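Possible membrane-associated serine protease (Mycobacterium tuberculosis, PDB 3K6Y) acts as a serine endopeptidase, here as its protease domain, and is thought to be needed for resistance of the bacterium to acid and oxidative stress. Local coordinates at residues D130-G135 with F142-A147; G135-G140 with D177-D182. All blocks are in the same frame, centred on the assembly; numbering follows the deposited sequence.

Contact 1: residues D130-G135 with F142-A147; sequences DVVVLG and FTATPA
With its CG opposite the carbonyl carbon (chi1 -54°), Leu134 turns CD2 to the methyl of Ala144 and meets the ring of Phe142, whose own CG stands anti to the backbone N (chi1 176°), a torsion that swings the ring back to strand 130-135 from a CB that points elsewhere. Leu134 CD2 lies 3.8 Å from Ala144 CB. Both CB and CD2 of Leu134 touch the ring obliquely, CB 4.0 Å from Phe142 CE2 and CD2 4.0 Å from Phe142 CZ. The apolar row on this face continues to Val132, whose CG1 is 3.9 Å from Ala144 CB. Helix 35-40 closes this side, with Val37 against Phe142 and Ala144 and Thr40 against Leu134. The two strands form an antiparallel hairpin, the first two strands of the second six-stranded barrel of the chymotrypsin-like fold. Three hydrogen-bonded pairs, Val131 with Ala147, Val133 with Thr145 and Gly135 with Thr143, each contribute two backbone bonds. The bond from Thr145 N to Val133 O is 2.8 Å long and lies in the carbonyl plane. Pro146 falls at a non-hydrogen-bonded position, opposite Val132, where its lack of an N-H costs this pairing nothing. On the face carrying Val131, Val133, Thr145 and Ala147, the methyl of Ala147 sits 3.7 Å from Val131 CG2 and also approaches Val133 CG2. Leu187, Leu195 and Val198 pack against the two valines from elsewhere in the barrel. At the far end, one water donates to both Asp130 OD1 (2.7 Å) and Ala147 O (2.9 Å), while the same carboxylate oxygen forms a salt bridge with Arg148.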
ATOM      1  N   ASP A 130      27.399  -8.994  23.053  1.00 19.86           N
ATOM      2  CA  ASP A 130      28.040  -8.919  21.738  1.00 19.35           C
ATOM      3  C   ASP A 130      27.079  -9.485  20.693  1.00 18.23           C
ATOM      4  O   ASP A 130      26.607 -10.621  20.806  1.00 18.89           O
ATOM      5  CB  ASP A 130      29.311  -9.779  21.655  1.00 20.11           C
ATOM      6  CG  ASP A 130      30.476  -9.241  22.471  1.00 22.27           C
ATOM      7  OD1 ASP A 130      30.674  -8.020  22.607  1.00 23.18           O
ATOM      8  OD2 ASP A 130      31.253 -10.093  22.964  1.00 26.50           O
ATOM      9  N   VAL A 131      26.798  -8.684  19.676  1.00 16.48           N
ATOM     10  CA  VAL A 131      25.902  -9.070  18.582  1.00 16.16           C
ATOM     11  C   VAL A 131      26.464  -8.501  17.277  1.00 15.18           C
ATOM     12  O   VAL A 131      27.385  -7.675  17.295  1.00 15.76           O
ATOM     13  CB  VAL A 131      24.451  -8.589  18.863  1.00 15.98           C
ATOM     14  CG1 VAL A 131      23.817  -9.397  20.026  1.00 16.90           C
ATOM     15  CG2 VAL A 131      24.421  -7.078  19.170  1.00 16.55           C
ATOM     16  N   VAL A 132      25.934  -8.958  16.142  1.00 14.19           N
ATOM     17  CA  VAL A 132      26.467  -8.541  14.858  1.00 14.12           C
ATOM     18  C   VAL A 132      25.328  -8.198  13.909  1.00 13.17           C
ATOM     19  O   VAL A 132      24.372  -8.953  13.763  1.00 13.49           O
ATOM     20  CB  VAL A 132      27.386  -9.602  14.204  1.00 14.59           C
ATOM     21  CG1 VAL A 132      28.256  -8.960  13.165  1.00 15.90           C
ATOM     22  CG2 VAL A 132      28.247 -10.341  15.251  1.00 17.53           C
ATOM     23  N   VAL A 133      25.442  -7.042  13.267  1.00 12.75           N
ATOM     24  CA  VAL A 133      24.534  -6.635  12.201  1.00 13.32           C
ATOM     25  C   VAL A 133      25.097  -7.157  10.882  1.00 13.34           C
ATOM     26  O   VAL A 133      26.258  -6.907  10.569  1.00 14.07           O
ATOM     27  CB  VAL A 133      24.411  -5.078  12.157  1.00 13.70           C
ATOM     28  CG1 VAL A 133      23.754  -4.574  10.851  1.00 15.16           C
ATOM     29  CG2 VAL A 133      23.674  -4.583  13.378  1.00 15.29           C
ATOM     30  N   LEU A 134      24.301  -7.903  10.127  1.00 12.34           N
ATOM     31  CA  LEU A 134      24.770  -8.439   8.845  1.00 12.32           C
ATOM     32  C   LEU A 134      23.966  -7.837   7.706  1.00 12.08           C
ATOM     33  O   LEU A 134      22.733  -7.881   7.727  1.00 11.88           O
ATOM     34  CB  LEU A 134      24.636  -9.964   8.814  1.00 13.08           C
ATOM     35  CG  LEU A 134      25.294 -10.711   9.968  1.00 14.16           C
ATOM     36  CD1 LEU A 134      25.061 -12.207   9.768  1.00 14.27           C
ATOM     37  CD2 LEU A 134      26.776 -10.399  10.043  1.00 15.76           C
ATOM     38  N   GLY A 135      24.649  -7.323   6.688  1.00 12.06           N
ATOM     39  CA  GLY A 135      23.906  -6.742   5.582  1.00 13.30           C
ATOM     40  C   GLY A 135      24.770  -6.240   4.458  1.00 12.61           C
ATOM     41  O   GLY A 135      25.958  -6.570   4.370  1.00 12.74           O
ATOM     42  N   PHE A 142      28.749  -7.764   1.057  1.00 16.43           N
ATOM     43  CA  PHE A 142      28.361  -8.221   2.380  1.00 15.92           C
ATOM     44  C   PHE A 142      29.294  -7.649   3.449  1.00 15.52           C
ATOM     45  O   PHE A 142      30.525  -7.688   3.274  1.00 16.65           O
ATOM     46  CB  PHE A 142      28.375  -9.761   2.423  1.00 15.86           C
ATOM     47  CG  PHE A 142      28.080 -10.329   3.776  1.00 15.66           C
ATOM     48  CD1 PHE A 142      29.122 -10.713   4.620  1.00 16.34           C
ATOM     49  CD2 PHE A 142      26.766 -10.475   4.223  1.00 14.94           C
ATOM     50  CE1 PHE A 142      28.866 -11.251   5.870  1.00 17.60           C
ATOM     51  CE2 PHE A 142      26.512 -11.007   5.481  1.00 16.11           C
ATOM     52  CZ  PHE A 142      27.565 -11.401   6.294  1.00 16.85           C
ATOM     53  N   THR A 143      28.720  -7.140   4.544  1.00 14.75           N
ATOM     54  CA  THR A 143      29.474  -6.498   5.621  1.00 15.80           C
ATOM     55  C   THR A 143      28.899  -6.902   6.966  1.00 14.96           C
ATOM     56  O   THR A 143      27.680  -6.846   7.172  1.00 15.39           O
ATOM     57  CB  THR A 143      29.406  -4.953   5.477  1.00 16.60           C
ATOM     58  OG1 THR A 143      29.891  -4.589   4.174  1.00 18.14           O
ATOM     59  CG2 THR A 143      30.203  -4.237   6.582  1.00 17.84           C
ATOM     60  N   ALA A 144      29.781  -7.325   7.874  1.00 14.63           N
ATOM     61  CA  ALA A 144      29.423  -7.558   9.261  1.00 14.47           C
ATOM     62  C   ALA A 144      29.776  -6.317  10.058  1.00 14.78           C
ATOM     63  O   ALA A 144      30.923  -5.854  10.019  1.00 16.81           O
ATOM     64  CB  ALA A 144      30.176  -8.764   9.813  1.00 15.12           C
ATOM     65  N   THR A 145      28.808  -5.805  10.805  1.00 14.23           N
ATOM     66  CA  THR A 145      28.980  -4.594  11.602  1.00 15.36           C
ATOM     67  C   THR A 145      28.916  -4.969  13.068  1.00 15.14           C
ATOM     68  O   THR A 145      27.873  -5.380  13.557  1.00 14.80           O
ATOM     69  CB  THR A 145      27.902  -3.551  11.228  1.00 15.83           C
ATOM     70  OG1 THR A 145      28.063  -3.210   9.848  1.00 17.82           O
ATOM     71  CG2 THR A 145      28.015  -2.294  12.084  1.00 18.00           C
ATOM     72  N   PRO A 146      30.037  -4.828  13.791  1.00 15.91           N
ATOM     73  CA  PRO A 146      29.998  -5.145  15.214  1.00 16.40           C
ATOM     74  C   PRO A 146      28.971  -4.304  15.972  1.00 15.57           C
ATOM     75  O   PRO A 146      28.777  -3.105  15.669  1.00 16.22           O
ATOM     76  CB  PRO A 146      31.417  -4.824  15.685  1.00 16.59           C
ATOM     77  CG  PRO A 146      32.259  -4.933  14.452  1.00 18.29           C
ATOM     78  CD  PRO A 146      31.379  -4.446  13.327  1.00 17.68           C
ATOM     79  N   ALA A 147      28.318  -4.903  16.955  1.00 15.55           N
ATOM     80  CA  ALA A 147      27.266  -4.222  17.683  1.00 15.55           C
ATOM     81  C   ALA A 147      27.215  -4.699  19.119  1.00 16.05           C
ATOM     82  O   ALA A 147      27.824  -5.704  19.469  1.00 16.10           O
ATOM     83  CB  ALA A 147      25.896  -4.415  16.985  1.00 15.58           C
TER
HETATM   84  O   HOH W   1      30.217  -5.889  21.014  1.00 21.04           O

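Contact 2: residues G135-G140 with D177-D182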
ATOM      1  N   GLY A 135      24.649  -7.323   6.688  1.00 12.06           N
ATOM      2  CA  GLY A 135      23.906  -6.742   5.582  1.00 13.30           C
ATOM      3  C   GLY A 135      24.770  -6.240   4.458  1.00 12.61           C
ATOM      4  O   GLY A 135      25.958  -6.570   4.370  1.00 12.74           O
ATOM      5  N   TYR A 136      24.150  -5.456   3.582  1.00 12.94           N
ATOM      6  CA  TYR A 136      24.781  -4.995   2.353  1.00 13.99           C
ATOM      7  C   TYR A 136      24.733  -3.470   2.251  1.00 14.68           C
ATOM      8  O   TYR A 136      23.939  -2.914   1.477  1.00 15.31           O
ATOM      9  CB  TYR A 136      24.102  -5.644   1.145  1.00 14.35           C
ATOM     10  CG  TYR A 136      24.285  -7.139   1.096  1.00 13.76           C
ATOM     11  CD1 TYR A 136      25.332  -7.709   0.370  1.00 13.31           C
ATOM     12  CD2 TYR A 136      23.403  -7.993   1.761  1.00 12.95           C
ATOM     13  CE1 TYR A 136      25.504  -9.095   0.315  1.00 14.40           C
ATOM     14  CE2 TYR A 136      23.585  -9.350   1.738  1.00 12.79           C
ATOM     15  CZ  TYR A 136      24.604  -9.901   1.007  1.00 13.38           C
ATOM     16  OH  TYR A 136      24.778 -11.266   0.970  1.00 16.39           O
ATOM     17  N   PRO A 137      25.590  -2.783   3.021  1.00 15.64           N
ATOM     18  CA  PRO A 137      25.624  -1.312   2.961  1.00 16.60           C
ATOM     19  C   PRO A 137      25.814  -0.816   1.536  1.00 17.30           C
ATOM     20  O   PRO A 137      26.640  -1.338   0.799  1.00 17.35           O
ATOM     21  CB  PRO A 137      26.862  -0.956   3.788  1.00 17.65           C
ATOM     22  CG  PRO A 137      27.059  -2.103   4.729  1.00 17.34           C
ATOM     23  CD  PRO A 137      26.572  -3.334   3.977  1.00 16.44           C
ATOM     24  N   GLY A 138      25.019   0.178   1.155  1.00 16.84           N
ATOM     25  CA  GLY A 138      25.148   0.803  -0.163  1.00 17.90           C
ATOM     26  C   GLY A 138      24.820  -0.106  -1.328  1.00 18.24           C
ATOM     27  O   GLY A 138      25.140   0.221  -2.481  1.00 19.33           O
ATOM     28  N   GLY A 139      24.167  -1.237  -1.052  1.00 18.02           N
ATOM     29  CA  GLY A 139      23.928  -2.244  -2.083  1.00 18.00           C
ATOM     30  C   GLY A 139      25.197  -2.935  -2.552  1.00 18.01           C
ATOM     31  O   GLY A 139      25.199  -3.599  -3.596  1.00 18.89           O
ATOM     32  N   GLY A 140      26.263  -2.780  -1.768  1.00 17.95           N
ATOM     33  CA  GLY A 140      27.588  -3.306  -2.111  1.00 18.53           C
ATOM     34  C   GLY A 140      27.850  -4.668  -1.507  1.00 18.20           C
ATOM     35  O   GLY A 140      26.941  -5.503  -1.414  1.00 19.27           O
ATOM     36  N   ASP A 177      27.189   1.250  14.195  1.00 19.81           N
ATOM     37  CA  ASP A 177      27.091   2.160  13.064  1.00 21.18           C
ATOM     38  C   ASP A 177      26.300   1.478  11.956  1.00 20.31           C
ATOM     39  O   ASP A 177      26.888   0.842  11.076  1.00 20.77           O
ATOM     40  CB  ASP A 177      28.484   2.549  12.560  1.00 22.16           C
ATOM     41  CG  ASP A 177      28.433   3.538  11.400  1.00 25.29           C
ATOM     42  N   VAL A 178      24.975   1.612  12.017  1.00 19.55           N
ATOM     43  CA  VAL A 178      24.096   1.009  11.003  1.00 19.61           C
ATOM     44  C   VAL A 178      24.141   1.885   9.753  1.00 19.55           C
ATOM     45  O   VAL A 178      24.107   3.127   9.839  1.00 21.28           O
ATOM     46  CB  VAL A 178      22.649   0.857  11.535  1.00 19.09           C
ATOM     47  CG1 VAL A 178      21.709   0.282  10.446  1.00 19.90           C
ATOM     48  CG2 VAL A 178      22.625  -0.030  12.773  1.00 20.22           C
ATOM     49  N   GLU A 179      24.249   1.253   8.592  1.00 19.06           N
ATOM     50  CA  GLU A 179      24.441   1.970   7.332  1.00 19.52           C
ATOM     51  C   GLU A 179      23.249   1.757   6.424  1.00 17.54           C
ATOM     52  O   GLU A 179      22.554   0.745   6.516  1.00 16.25           O
ATOM     53  CB  GLU A 179      25.690   1.461   6.616  1.00 20.13           C
ATOM     54  CG  GLU A 179      27.011   1.689   7.374  1.00 23.51           C
ATOM     55  CD  GLU A 179      28.198   1.134   6.618  1.00 24.95           C
ATOM     56  OE1 GLU A 179      28.525   1.713   5.554  1.00 29.51           O
ATOM     57  OE2 GLU A 179      28.816   0.146   7.090  1.00 28.94           O
ATOM     58  N   GLN A 180      23.023   2.697   5.518  1.00 16.82           N
ATOM     59  CA  GLN A 180      21.998   2.555   4.499  1.00 16.11           C
ATOM     60  C   GLN A 180      22.307   1.308   3.702  1.00 15.30           C
ATOM     61  O   GLN A 180      23.420   1.132   3.199  1.00 15.54           O
ATOM     62  CB  GLN A 180      21.981   3.763   3.567  1.00 17.06           C
ATOM     63  CG  GLN A 180      21.489   5.044   4.214  1.00 20.36           C
ATOM     64  CD  GLN A 180      21.376   6.171   3.208  1.00 24.38           C
ATOM     65  OE1 GLN A 180      22.074   6.181   2.190  1.00 26.59           O
ATOM     66  NE2 GLN A 180      20.488   7.122   3.482  1.00 27.92           N
ATOM     67  N   GLY A 181      21.302   0.446   3.600  1.00 13.38           N
ATOM     68  CA  GLY A 181      21.436  -0.857   2.947  1.00 13.80           C
ATOM     69  C   GLY A 181      21.398  -2.002   3.931  1.00 12.80           C
ATOM     70  O   GLY A 181      21.137  -3.137   3.535  1.00 12.59           O
ATOM     71  N   ASP A 182      21.599  -1.708   5.212  1.00 12.41           N
ATOM     72  CA  ASP A 182      21.506  -2.729   6.263  1.00 12.62           C
ATOM     73  C   ASP A 182      20.054  -3.092   6.608  1.00 12.00           C
ATOM     74  O   ASP A 182      19.813  -4.154   7.187  1.00 12.61           O
ATOM     75  CB  ASP A 182      22.186  -2.279   7.570  1.00 13.74           C
ATOM     76  CG  ASP A 182      23.707  -2.442   7.568  1.00 15.92           C
ATOM     77  OD1 ASP A 182      24.210  -3.429   6.978  1.00 17.64           O
ATOM     78  OD2 ASP A 182      24.379  -1.610   8.248  1.00 16.75           O
TER
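Gln180 O accepts a nearly straight hydrogen bond from Gly138 N of the opposite loop (2.8 Å, 165° at the hydrogen), and the CA of Pro137 adds a weaker C-H...O contact to it at 3.3 Å. The proline ring meets two acidic side chains, one at its edge and one over its face. The Glu179 carboxylate comes up at the CB-CG edge, with OE1 3.6 Å from Pro137 CB and OE2 3.7 Å from Pro137 CG, while Asp182 OD1 stands over the ring, nearest CG and CD. That same OD1 lies 3.6 Å from Gly135 CA, a close fit at a residue with no side chain. Asp182 CG sits opposite its carbonyl carbon (chi1 -80°), a setting from which OD2 can take the backbone N-H of Glu179 on its anti side at 2.9 Å. This bond and the one from Asp182 N to Glu179 O tie together both ends of a type II beta turn, fixing the peptide that offers Gln180 O to Gly138. Gly181, third in the turn, has a positive phi (109°) and makes a C-H...O contact from its CA to Tyr136 O at 3.6 Å. Thr61 OG1 links the two loops further by bonding to both Tyr136 N and Gly181 O. Just beyond the turn comes Ser183, the predicted charge-relay serine. The Gly-Asp-Ser-Gly-Gly sequence starting at Gly181 is the signature of chymotrypsin-like serine proteases, in which the backbone N-H groups of this glycine and the serine form the oxyanion hole, a role probably kept here.

Contact 1 and contact 2 have centres about 10 Å apart, share Gly135 and belong to the second barrel of the trypsin-like domain. Along the chain, strand 130-135 comes first, its loop 135-140 follows, strand 143-157 returns beside it, and only after strand 167-175 does the loop 177-182 arrive. The hairpin of contact 1 thus carries at its bend the loop that contact 2 sets against the turn before Ser183. Side chains bridge the two directly: Val133 CG1 packs on Asp182 CG, and Thr143 OG1 lies against Pro137 CD. Through these contacts and the shared Gly135, the start of the second barrel adjoins the loop that leads into the predicted active-site serine.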